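Local coordinates for ureidoglycolate hydrolase (Arabidopsis thaliana, PDB 4PXE), which hydrolyses (S)-ureidoglycolate to glyoxylate, ammonium and carbon dioxide with two manganese ions per subunit, a late step of plant purine breakdown, at residues I309-A312 with R313-T316; S350-L353 with V354-K357. All coordinates share one frame; numbering follows the deposited sequence.

How the interactions relate
Interactions 1 and 2 are the N-terminal turns of two successive helices, 311-332 and 352-364, joined by strands 335-344 and 348-349. Each opens with an aspartate at the N-cap, Asp310 and Asp351, whose OD1 accepts a backbone N-H of the first turn. Their centres lie 25 Å apart and their nearest atoms about 9 Å, so the two do not touch. Interaction 1 belongs to the region involved in dimerization; its Arg314 side chain comes about 5 Å from that of the substrate-binding Arg307 and about 12 Å from bound glyoxylate. In interaction 2 the Ser350 side chain is about 9 Å from that of the substrate-binding His378.

Interaction 1 (I309-A312 with R313-T316); sequences IDEA and RRNT
Backbone hydrogen bonds run from Arg314 N to Asp310 O (3.1 Å, 164° at the hydrogen), from Asn315 N to Glu311 O and from Thr316 N to Ala312 O, the i to i+4 pattern that defines the first turn of helix 311-332. Asp310 is its N-cap: OD1 accepts from Arg313 N at 2.9 Å, using the lone pair turned away from OD2. The torsion about CA-CB, chi1 -169°, sets CG opposite the backbone N and brings the carboxylate over the start of the helix. The Arg313 side chain crosses that of Asp310 at about a right angle, and its guanidinium is covered on one face by Asp310 CB, 3.6 Å from NH2, while Ile309 CG2 comes up at the edge. The polar end of Arg313 has its strongest partner outside the turn: NE makes a salt bridge with Asp308.

On another side of the turn, the bends of Arg314 at chi2 and chi3 turn its guanidinium toward Asn315. NE (2.8 Å) and NH2 (2.9 Å) of Arg314 both donate to Asn315 OD1, approaching from one face of the amide, with the oxygen close to the guanidinium plane. Glu311 lies alongside Asn315, and a water bridges them, donating to Glu311 OE2 and accepting from Asn315 ND2. Glu311 CG also packs obliquely against Arg314 NH2 at 3.6 Å. Outside the turn, Gln344 adds a donor to Asn315 OD1, and Arg314 NH1 donates to Asp345 O.

The two hydrogen bonds from NE and NH2 to one amide oxygen restrain the rotation of the buried Arg314 guanidinium, while the water accepts an N-H of Asn315 ND2. Glu311 OE2 stands 4.1 Å from Arg314 NH2, too far for a salt bridge, but the opposite charges probably still attract each other.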
loop_
_atom_site.group_PDB
_atom_site.type_symbol
_atom_site.label_atom_id
_atom_site.label_comp_id
_atom_site.label_asym_id
_atom_site.label_seq_id
_atom_site.Cartn_x
_atom_site.Cartn_y
_atom_site.Cartn_z
ATOM N N ILE A 309 15.285 25.443 7.499
ATOM C CA ILE A 309 15.137 26.636 8.326
ATOM C C ILE A 309 15.117 27.866 7.417
ATOM O O ILE A 309 14.454 28.859 7.720
ATOM C CB ILE A 309 16.236 26.729 9.414
ATOM C CG1 ILE A 309 15.973 27.918 10.353
ATOM C CG2 ILE A 309 17.619 26.828 8.787
ATOM C CD1 ILE A 309 14.600 27.910 11.020
ATOM N N ASP A 310 15.808 27.764 6.280
ATOM C CA ASP A 310 15.826 28.820 5.270
ATOM C C ASP A 310 14.737 28.594 4.216
ATOM O O ASP A 310 14.788 27.619 3.451
ATOM C CB ASP A 310 17.195 28.888 4.599
ATOM C CG ASP A 310 17.353 30.120 3.737
ATOM O OD1 ASP A 310 16.933 30.084 2.569
ATOM O OD2 ASP A 310 17.879 31.135 4.242
ATOM N N GLU A 311 13.760 29.491 4.182
ATOM C CA GLU A 311 12.593 29.354 3.311
ATOM C C GLU A 311 12.963 29.331 1.825
ATOM O O GLU A 311 12.483 28.485 1.062
ATOM C CB GLU A 311 11.593 30.477 3.598
ATOM C CG GLU A 311 10.227 30.313 2.942
ATOM C CD GLU A 311 9.242 31.397 3.371
ATOM O OE1 GLU A 311 9.650 32.315 4.116
ATOM O OE2 GLU A 311 8.061 31.330 2.972
ATOM N N ALA A 312 13.838 30.239 1.413
ATOM C CA ALA A 312 14.262 30.295 0.016
ATOM C C ALA A 312 14.953 29.006 -0.452
ATOM O O ALA A 312 14.709 28.526 -1.568
ATOM C CB ALA A 312 15.171 31.513 -0.216
ATOM N N ARG A 313 15.814 28.450 0.391
ATOM C CA ARG A 313 16.510 27.208 0.076
ATOM C C ARG A 313 15.501 26.061 -0.072
ATOM O O ARG A 313 15.598 25.241 -0.997
ATOM C CB ARG A 313 17.512 26.890 1.181
ATOM C CG ARG A 313 18.730 26.109 0.746
ATOM C CD ARG A 313 19.901 26.389 1.673
ATOM N NE ARG A 313 19.534 26.224 3.078
ATOM C CZ ARG A 313 20.194 26.766 4.099
ATOM N NH1 ARG A 313 21.271 27.512 3.880
ATOM N NH2 ARG A 313 19.780 26.560 5.343
ATOM N N ARG A 314 14.533 26.024 0.842
ATOM C CA ARG A 314 13.436 25.050 0.805
ATOM C C ARG A 314 12.673 25.155 -0.517
ATOM O O ARG A 314 12.436 24.151 -1.194
ATOM C CB ARG A 314 12.491 25.307 1.984
ATOM C CG ARG A 314 11.544 24.166 2.365
ATOM C CD ARG A 314 10.193 24.226 1.670
ATOM N NE ARG A 314 9.633 25.567 1.525
ATOM C CZ ARG A 314 8.806 26.150 2.389
ATOM N NH1 ARG A 314 8.448 25.541 3.516
ATOM N NH2 ARG A 314 8.341 27.368 2.134
ATOM N N ASN A 315 12.295 26.374 -0.885
ATOM C CA ASN A 315 11.545 26.612 -2.112
ATOM C C ASN A 315 12.299 26.193 -3.365
ATOM O O ASN A 315 11.686 25.689 -4.304
ATOM C CB ASN A 315 11.102 28.080 -2.201
ATOM C CG ASN A 315 10.059 28.435 -1.160
ATOM O OD1 ASN A 315 9.489 27.551 -0.512
ATOM N ND2 ASN A 315 9.789 29.731 -0.998
ATOM N N THR A 316 13.617 26.389 -3.378
ATOM C CA THR A 316 14.454 25.938 -4.490
ATOM C C THR A 316 14.359 24.421 -4.645
ATOM O O THR A 316 14.286 23.911 -5.760
ATOM C CB THR A 316 15.922 26.377 -4.323
ATOM O OG1 THR A 316 16.002 27.806 -4.426
ATOM C CG2 THR A 316 16.817 25.750 -5.384
HETATM O O HOH W 1 7.156 30.028 0.449
#

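Interaction 2 (S350-L353 with V354-K357); sequences SDKL and VIKK
An aspartate N-cap starts helix 352-364 one residue, Ser350, after the short strand 348-349, and Asp351 meets Val354 across this first turn. Asp351 OD1 accepts from Val354 N at 3.1 Å (146° at the hydrogen), through the lone pair on the side away from OD2. The same oxygen takes a second, weak bond from Leu353 N at 2.9 Å, strongly bent at 128°. With CG opposite the backbone N (chi1 179°), the carboxylate reaches these amides of the first turn. The Asp351 and Val354 side chains cross at about a right angle, and Val354 CG2 lies 3.7 Å from Asp351 OD1 and 3.8 Å from Asp351 CB, putting a methyl group beside the cap.

Regular helical bonding follows: Ile355 N donates to Asp351 O at 3.0 Å, Lys356 N to Lys352 O, and Lys357 N to Leu353 O. The Ile355 side chain runs back toward the strand end, its CD1 reaching Ser350 CB at 3.8 Å. Lys352 lies alongside Ile355, pointing the same way, and its CD meets Ile355 CD1 at 4.0 Å, so the aliphatic part of the lysine makes this contact.

Several side chains have partners outside the turn. Ser350 OG bonds to Val225 O on strand 222-239, Lys356 NZ makes a salt bridge with Glu360 one turn along the same helix, and Val354 packs on Ala203 and Leu205 of strand 201-209 and on Pro388.

Asp351 thus contributes to the helix start twice, through its carboxylate and through its carbonyl oxygen. Its negative charge at this N-terminus probably interacts favourably with the helix dipole, while the buried Val354 and Ile355 give the capped turn an apolar side against the fold.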
loop_
_atom_site.group_PDB
_atom_site.type_symbol
_atom_site.label_atom_id
_atom_site.label_comp_id
_atom_site.label_asym_id
_atom_site.label_seq_id
_atom_site.Cartn_x
_atom_site.Cartn_y
_atom_site.Cartn_z
ATOM N N SER A 350 9.961 32.591 17.513
ATOM C CA SER A 350 9.368 32.732 18.840
ATOM C C SER A 350 9.440 34.178 19.313
ATOM O O SER A 350 10.353 34.916 18.945
ATOM C CB SER A 350 10.090 31.844 19.839
ATOM O OG SER A 350 10.124 30.515 19.348
ATOM N N ASP A 351 8.475 34.564 20.130
ATOM C CA ASP A 351 8.416 35.918 20.675
ATOM C C ASP A 351 9.571 36.139 21.651
ATOM O O ASP A 351 9.877 35.281 22.487
ATOM C CB ASP A 351 7.072 36.136 21.352
ATOM C CG ASP A 351 6.943 37.512 21.955
ATOM O OD1 ASP A 351 7.389 37.697 23.113
ATOM O OD2 ASP A 351 6.403 38.404 21.267
ATOM N N LYS A 352 10.222 37.291 21.543
ATOM C CA LYS A 352 11.428 37.546 22.328
ATOM C C LYS A 352 11.179 37.670 23.834
ATOM O O LYS A 352 12.040 37.301 24.632
ATOM C CB LYS A 352 12.164 38.776 21.800
ATOM C CG LYS A 352 12.575 38.654 20.333
ATOM C CD LYS A 352 13.415 37.407 20.072
ATOM C CE LYS A 352 13.939 37.389 18.645
ATOM N NZ LYS A 352 14.742 36.160 18.386
ATOM N N LEU A 353 10.019 38.179 24.228
ATOM C CA LEU A 353 9.705 38.268 25.657
ATOM C C LEU A 353 9.281 36.909 26.205
ATOM O O LEU A 353 9.471 36.630 27.380
ATOM C CB LEU A 353 8.642 39.329 25.935
ATOM C CG LEU A 353 9.061 40.745 25.520
ATOM C CD1 LEU A 353 8.015 41.754 25.962
ATOM C CD2 LEU A 353 10.448 41.111 26.053
ATOM N N VAL A 354 8.715 36.060 25.352
ATOM C CA VAL A 354 8.373 34.707 25.786
ATOM C C VAL A 354 9.642 33.903 26.026
ATOM O O VAL A 354 9.765 33.222 27.055
ATOM C CB VAL A 354 7.441 33.998 24.782
ATOM C CG1 VAL A 354 7.322 32.508 25.124
ATOM C CG2 VAL A 354 6.073 34.686 24.771
ATOM N N ILE A 355 10.588 34.005 25.098
ATOM C CA ILE A 355 11.912 33.411 25.241
ATOM C C ILE A 355 12.568 33.854 26.538
ATOM O O ILE A 355 13.112 33.047 27.284
ATOM C CB ILE A 355 12.823 33.828 24.067
ATOM C CG1 ILE A 355 12.376 33.114 22.786
ATOM C CG2 ILE A 355 14.289 33.552 24.395
ATOM C CD1 ILE A 355 13.035 33.648 21.528
ATOM N N LYS A 356 12.499 35.154 26.799
ATOM C CA LYS A 356 13.083 35.734 27.992
ATOM C C LYS A 356 12.518 35.086 29.252
ATOM O O LYS A 356 13.279 34.684 30.135
ATOM C CB LYS A 356 12.812 37.239 28.004
ATOM C CG LYS A 356 13.354 37.974 29.217
ATOM C CD LYS A 356 12.975 39.451 29.121
ATOM C CE LYS A 356 13.572 40.279 30.247
ATOM N NZ LYS A 356 12.917 40.016 31.549
ATOM N N LYS A 357 11.194 34.977 29.330
ATOM C CA LYS A 357 10.533 34.419 30.512
ATOM C C LYS A 357 10.892 32.943 30.695
ATOM O O LYS A 357 11.121 32.483 31.815
ATOM C CB LYS A 357 9.012 34.546 30.414
ATOM C CG LYS A 357 8.443 35.931 30.637
ATOM C CD LYS A 357 8.452 36.333 32.099
ATOM C CE LYS A 357 7.645 37.602 32.292
ATOM N NZ LYS A 357 8.116 38.360 33.473
#